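Local coordinates for glycoside hydrolase family 16 protein (Bacteroides ovatus, PDB 7KR6), which probably hydrolyses O-glycosidic bonds within mixed-linkage beta-glucans as a family 16 endo-glucanase, here holding a fluorinated glucan-derived inhibitor, at residues Asn61-Tyr67 with Asn237-Ala243; Ala69-Ser73 with Ile84-Glu88. The protein carries 1 engineered substitution. All coordinates share one frame; numbering follows the deposited sequence.

Contact 1: Asn61-Tyr67 with Asn237-Ala243; sequences NQELQAY and NLAVGGA. With BGC (beta-D-glucopyranose), chain C; G2F (2-deoxy-2-fluoro-alpha-D-glucopyranose), chain B.
On the glycan-binding side of this family 16 glucanase fold, the loop before strand 66-67 lies along the end of strand 232-240, and backbone bonds fasten the two together. L64 N donates to V240 O at 2.8 Å with an N-H...O angle of 155°, and further along A243 N reaches N61 O at 2.9 Å. Between them the chains come very close: E63 CA and G242 CA are 3.8 Å apart, a spacing that G242 permits because it has no side chain to set against E63 CG. The amide of Q65 takes the place of a backbone acceptor. Its chain is bent at chi2 (-65°), which turns OE1 back to V240 N at 2.8 Å; this N-H is nearly straight on the oxygen, but arrives from above the carbonyl plane. NE2 of the same amide donates to E63 OE1, while N61 ND2 donates to E63 OE2, so the carboxylate is gripped at both oxygens. Earlier on strand 232-240, N237 ND2 gives a hydrogen bond to Y67 OH at 2.9 Å, with the ring and amide planes almost perpendicular (87°); N237 OD1 is taken by W130 NE1. At the sugar end, N61 OD1 accepts from O2 of the glucose at 2.6 Å and its ND2 also donates, at 3.1 Å, to O3 of the fluoroglucose, the oxygen that links it to the glucose. This chain of hydrogen bonds, from V240 N through Q65 and E63 to N61, probably holds the N61 amide with its oxygen toward one sugar and its nitrogen toward the next.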
loop_
_atom_site.group_PDB
_atom_site.type_symbol
_atom_site.label_atom_id
_atom_site.label_comp_id
_atom_site.label_asym_id
_atom_site.label_seq_id
_atom_site.Cartn_x
_atom_site.Cartn_y
_atom_site.Cartn_z
ATOM N N ASN A 61 -7.152 13.386 -1.355
ATOM C CA ASN A 61 -7.119 12.014 -1.924
ATOM C C ASN A 61 -7.990 11.894 -3.174
ATOM O O ASN A 61 -8.426 10.779 -3.464
ATOM C CB ASN A 61 -7.553 10.984 -0.868
ATOM C CG ASN A 61 -6.660 11.071 0.360
ATOM O OD1 ASN A 61 -5.439 11.135 0.213
ATOM N ND2 ASN A 61 -7.254 11.019 1.540
ATOM N N GLN A 62 -8.281 12.983 -3.881
ATOM C CA GLN A 62 -9.209 12.938 -5.060
ATOM C C GLN A 62 -10.600 12.389 -4.680
ATOM O O GLN A 62 -11.354 11.893 -5.563
ATOM C CB GLN A 62 -8.616 12.086 -6.180
ATOM C CG GLN A 62 -7.322 12.656 -6.783
ATOM C CD GLN A 62 -6.731 11.722 -7.815
ATOM O OE1 GLN A 62 -7.107 11.737 -8.989
ATOM N NE2 GLN A 62 -5.843 10.832 -7.393
ATOM N N GLU A 63 -11.019 12.582 -3.449
ATOM C CA GLU A 63 -12.363 12.138 -2.970
ATOM C C GLU A 63 -13.473 12.931 -3.680
ATOM O O GLU A 63 -13.253 14.118 -4.063
ATOM C CB GLU A 63 -12.500 12.285 -1.460
ATOM C CG GLU A 63 -11.518 11.405 -0.703
ATOM C CD GLU A 63 -11.179 11.821 0.707
ATOM O OE1 GLU A 63 -11.906 12.638 1.258
ATOM O OE2 GLU A 63 -10.115 11.355 1.208
ATOM N N LEU A 64 -14.621 12.298 -3.877
ATOM C CA LEU A 64 -15.766 12.895 -4.602
ATOM C C LEU A 64 -16.674 13.685 -3.659
ATOM O O LEU A 64 -17.372 14.563 -4.174
ATOM C CB LEU A 64 -16.547 11.773 -5.302
ATOM C CG LEU A 64 -15.736 10.992 -6.341
ATOM C CD1 LEU A 64 -16.492 9.775 -6.865
ATOM C CD2 LEU A 64 -15.325 11.893 -7.473
ATOM N N GLN A 65 -16.792 13.331 -2.378
ATOM C CA GLN A 65 -17.803 13.956 -1.491
ATOM C C GLN A 65 -17.335 15.339 -1.058
ATOM O O GLN A 65 -16.131 15.554 -0.845
ATOM C CB GLN A 65 -18.083 13.138 -0.236
ATOM C CG GLN A 65 -17.045 13.294 0.878
ATOM C CD GLN A 65 -15.675 12.770 0.536
ATOM O OE1 GLN A 65 -15.535 11.842 -0.272
ATOM N NE2 GLN A 65 -14.674 13.333 1.195
ATOM N N ALA A 66 -18.311 16.215 -0.860
ATOM C CA ALA A 66 -18.156 17.381 0.029
ATOM C C ALA A 66 -18.475 16.908 1.441
ATOM O O ALA A 66 -19.401 16.121 1.648
ATOM C CB ALA A 66 -19.092 18.458 -0.423
ATOM N N TYR A 67 -17.758 17.409 2.427
ATOM C CA TYR A 67 -18.167 17.183 3.822
ATOM C C TYR A 67 -18.995 18.385 4.297
ATOM O O TYR A 67 -18.577 19.548 3.987
ATOM C CB TYR A 67 -16.934 16.989 4.697
ATOM C CG TYR A 67 -16.237 15.646 4.532
ATOM C CD1 TYR A 67 -16.936 14.474 4.764
ATOM C CD2 TYR A 67 -14.896 15.558 4.205
ATOM C CE1 TYR A 67 -16.316 13.231 4.686
ATOM C CE2 TYR A 67 -14.262 14.328 4.142
ATOM C CZ TYR A 67 -14.973 13.166 4.393
ATOM O OH TYR A 67 -14.345 11.938 4.319
ATOM N N ASN A 237 -14.886 9.224 9.518
ATOM C CA ASN A 237 -15.422 9.836 8.269
ATOM C C ASN A 237 -15.941 8.740 7.364
ATOM O O ASN A 237 -15.542 7.560 7.531
ATOM C CB ASN A 237 -14.379 10.640 7.501
ATOM C CG ASN A 237 -13.314 9.747 6.916
ATOM O OD1 ASN A 237 -12.535 9.114 7.661
ATOM N ND2 ASN A 237 -13.432 9.467 5.618
ATOM N N LEU A 238 -16.832 9.140 6.475
ATOM C CA LEU A 238 -17.305 8.263 5.374
ATOM C C LEU A 238 -16.984 9.013 4.087
ATOM O O LEU A 238 -17.753 9.901 3.651
ATOM C CB LEU A 238 -18.782 7.904 5.560
ATOM C CG LEU A 238 -19.415 7.077 4.433
ATOM C CD1 LEU A 238 -18.719 5.736 4.278
ATOM C CD2 LEU A 238 -20.853 6.816 4.790
ATOM N N ALA A 239 -15.852 8.666 3.469
ATOM C CA ALA A 239 -15.462 9.259 2.180
ATOM C C ALA A 239 -16.207 8.487 1.089
ATOM O O ALA A 239 -16.641 7.343 1.353
ATOM C CB ALA A 239 -13.968 9.237 1.977
ATOM N N VAL A 240 -16.404 9.165 -0.039
ATOM C CA VAL A 240 -16.972 8.548 -1.271
ATOM C C VAL A 240 -15.981 8.747 -2.414
ATOM O O VAL A 240 -15.650 9.920 -2.802
ATOM C CB VAL A 240 -18.343 9.167 -1.585
ATOM C CG1 VAL A 240 -19.001 8.445 -2.745
ATOM C CG2 VAL A 240 -19.243 9.194 -0.364
ATOM N N GLY A 241 -15.509 7.633 -2.999
ATOM C CA GLY A 241 -14.404 7.694 -3.955
ATOM C C GLY A 241 -13.103 8.152 -3.322
ATOM O O GLY A 241 -13.056 8.297 -2.101
ATOM N N GLY A 242 -12.137 8.459 -4.153
ATOM C CA GLY A 242 -10.762 8.729 -3.731
ATOM C C GLY A 242 -9.816 7.674 -4.273
ATOM O O GLY A 242 -10.223 6.523 -4.531
ATOM N N ALA A 243 -8.537 8.012 -4.324
ATOM C CA ALA A 243 -7.499 7.143 -4.913
ATOM C C ALA A 243 -7.489 5.763 -4.251
ATOM O O ALA A 243 -7.316 4.774 -4.952
ATOM C CB ALA A 243 -6.149 7.750 -4.801
HETATM C C2 BGC C . -4.311 12.737 2.762
HETATM C C3 BGC C . -3.638 14.092 3.101
HETATM C C4 BGC C . -4.391 14.865 4.162
HETATM C C5 BGC C . -4.634 14.018 5.427
HETATM C C6 BGC C . -5.465 14.680 6.497
HETATM C C1 BGC C . -4.539 12.054 4.084
HETATM O O2 BGC C . -3.574 11.958 1.868
HETATM O O3 BGC C . -3.544 14.780 1.848
HETATM O O4 BGC C . -3.639 16.066 4.492
HETATM O O5 BGC C . -5.317 12.793 5.011
HETATM O O6 BGC C . -6.774 15.031 5.984
HETATM C C1 G2F B . -4.828 8.166 6.425
HETATM C C2 G2F B . -4.571 8.997 5.216
HETATM C C3 G2F B . -5.602 10.096 5.063
HETATM C C4 G2F B . -6.960 9.447 4.970
HETATM C C5 G2F B . -7.169 8.660 6.302
HETATM C C6 G2F B . -8.509 7.989 6.495
HETATM O O3 G2F B . -5.306 10.892 3.920
HETATM O O4 G2F B . -7.956 10.509 4.762
HETATM O O5 G2F B . -6.164 7.644 6.495
HETATM O O6 G2F B . -8.836 7.174 5.308
HETATM F F2 G2F B . -3.221 9.460 5.260
#

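Contact 2: Ala69-Ser73 with Ile84-Glu88; sequences AAHVS and ILTAE
V72 pairs with L85 and S73 with I84 in the antiparallel beta hairpin of strands 72-77 and 80-90, with H71 just before the first strand, and the two sides of this ladder differ in their surroundings. The buried, close-packed side is the one carrying V72 and L85, a non-hydrogen-bonded pair whose CA atoms lie 4.9 Å apart. Their side chains run side by side in the same direction, and L85 CD2 sits 4.0 Å from V72 CG2 and equally near V72 CG1, filling the fork of the valine. Beyond them the layer is closed by I99 against V72 and by M264 and F236 against L85, which places this face in the protein interior. S73 and I84 form the neighbouring hydrogen-bonded pair, joined in both directions: S73 N to I84 O, and I84 N to S73 O at 2.6 Å. T86 N also donates to H71 O, at an N-H...O angle of 174°.

S73, I84 and T86, by contrast, are partly exposed, and their side is hydrated. S73 OG, placed between the backbone N and the carbonyl carbon (chi1 73°), lies 3.6 Å from I84 CB and also hydrogen-bonds a water. That water donates to I84 O and to T86 OG1, linking the two strands; T86 OG1 is also bonded to N263 OD1. The H71 ring extends past T86, whose carbonyl oxygen lies near the ring plane at its edge, while ND1 is bonded to D68 OD1. With both ring nitrogens engaged, rotation of the imidazole is restricted. At its far edge, H71 NE2 donates nearly in the ring plane to the anti lone pair of E88 OE1, 2.8 Å away.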
loop_
_atom_site.group_PDB
_atom_site.type_symbol
_atom_site.label_atom_id
_atom_site.label_comp_id
_atom_site.label_asym_id
_atom_site.label_seq_id
_atom_site.Cartn_x
_atom_site.Cartn_y
_atom_site.Cartn_z
ATOM N N ALA A 69 -21.880 19.821 7.718
ATOM C CA ALA A 69 -22.377 19.551 9.073
ATOM C C ALA A 69 -23.706 18.796 8.992
ATOM O O ALA A 69 -24.021 18.057 9.926
ATOM C CB ALA A 69 -22.483 20.846 9.839
ATOM N N ALA A 70 -24.501 19.014 7.944
ATOM C CA ALA A 70 -25.833 18.381 7.843
ATOM C C ALA A 70 -25.707 16.859 7.723
ATOM O O ALA A 70 -26.719 16.163 7.950
ATOM C CB ALA A 70 -26.591 18.943 6.665
ATOM N N HIS A 71 -24.539 16.346 7.314
ATOM C CA HIS A 71 -24.386 14.894 7.092
ATOM C C HIS A 71 -23.742 14.228 8.300
ATOM O O HIS A 71 -23.260 13.072 8.172
ATOM C CB HIS A 71 -23.701 14.687 5.744
ATOM C CG HIS A 71 -24.646 14.979 4.627
ATOM N ND1 HIS A 71 -24.880 16.284 4.162
ATOM C CD2 HIS A 71 -25.444 14.170 3.893
ATOM C CE1 HIS A 71 -25.773 16.250 3.175
ATOM N NE2 HIS A 71 -26.136 14.975 2.998
ATOM N N VAL A 72 -23.667 14.937 9.419
ATOM C CA VAL A 72 -23.299 14.366 10.734
ATOM C C VAL A 72 -24.521 14.547 11.631
ATOM O O VAL A 72 -25.013 15.706 11.755
ATOM C CB VAL A 72 -22.057 15.047 11.329
ATOM C CG1 VAL A 72 -21.684 14.377 12.632
ATOM C CG2 VAL A 72 -20.880 15.039 10.351
ATOM N N SER A 73 -24.947 13.466 12.280
ATOM C CA SER A 73 -26.064 13.543 13.241
ATOM C C SER A 73 -25.896 12.515 14.349
ATOM O O SER A 73 -25.082 11.555 14.218
ATOM C CB SER A 73 -27.394 13.439 12.534
ATOM O OG SER A 73 -27.620 12.123 12.086
ATOM N N ILE A 84 -24.143 9.214 13.501
ATOM C CA ILE A 84 -24.515 8.827 12.110
ATOM C C ILE A 84 -23.768 9.723 11.144
ATOM O O ILE A 84 -23.960 10.954 11.115
ATOM C CB ILE A 84 -26.034 8.887 11.882
ATOM C CG1 ILE A 84 -26.803 8.151 12.969
ATOM C CG2 ILE A 84 -26.389 8.358 10.505
ATOM C CD1 ILE A 84 -28.293 8.396 12.900
ATOM N N LEU A 85 -22.889 9.123 10.341
ATOM C CA LEU A 85 -22.336 9.803 9.164
ATOM C C LEU A 85 -23.105 9.322 7.928
ATOM O O LEU A 85 -23.083 8.091 7.635
ATOM C CB LEU A 85 -20.846 9.492 9.029
ATOM C CG LEU A 85 -20.025 9.704 10.298
ATOM C CD1 LEU A 85 -18.592 9.264 10.096
ATOM C CD2 LEU A 85 -20.076 11.158 10.776
ATOM N N THR A 86 -23.697 10.267 7.219
ATOM C CA THR A 86 -24.580 9.957 6.063
ATOM C C THR A 86 -23.958 10.432 4.770
ATOM O O THR A 86 -23.701 11.615 4.594
ATOM C CB THR A 86 -25.950 10.619 6.231
ATOM O OG1 THR A 86 -26.487 10.132 7.465
ATOM C CG2 THR A 86 -26.829 10.287 5.036
ATOM N N ALA A 87 -23.741 9.499 3.844
ATOM C CA ALA A 87 -23.313 9.811 2.473
ATOM C C ALA A 87 -24.566 9.852 1.586
ATOM O O ALA A 87 -25.425 8.987 1.738
ATOM C CB ALA A 87 -22.341 8.789 1.986
ATOM N N GLU A 88 -24.671 10.886 0.789
ATOM C CA GLU A 88 -25.881 11.179 -0.015
ATOM C C GLU A 88 -25.469 11.663 -1.392
ATOM O O GLU A 88 -24.548 12.480 -1.505
ATOM C CB GLU A 88 -26.682 12.291 0.654
ATOM C CG GLU A 88 -27.862 12.732 -0.192
ATOM C CD GLU A 88 -28.800 13.678 0.538
ATOM O OE1 GLU A 88 -28.385 14.278 1.563
ATOM O OE2 GLU A 88 -29.935 13.811 0.082
HETATM O O HOH W 1 -26.091 11.957 9.631
#

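The centres of contacts 1 and 2 lie 13 Å apart, and both belong to the same strand framework: after strand 66-67 of contact 1, the next strand in the chain is 72-77 of contact 2. Apolar packing joins them. L85 CD1 rests 3.7 Å from N237 CA, and A87 CB meets both L238 CD2, at 3.7 Å, and V240 CG2, at 3.9 Å, so side chains of strand 80-90 pack on strand 232-240. Their relation to the glycan differs. Contact 1 reaches it directly through N61, whereas in contact 2 the L85 side chain remains about 11 Å from the fluoroglucose, consistent with the hairpin taking no direct part in sugar binding.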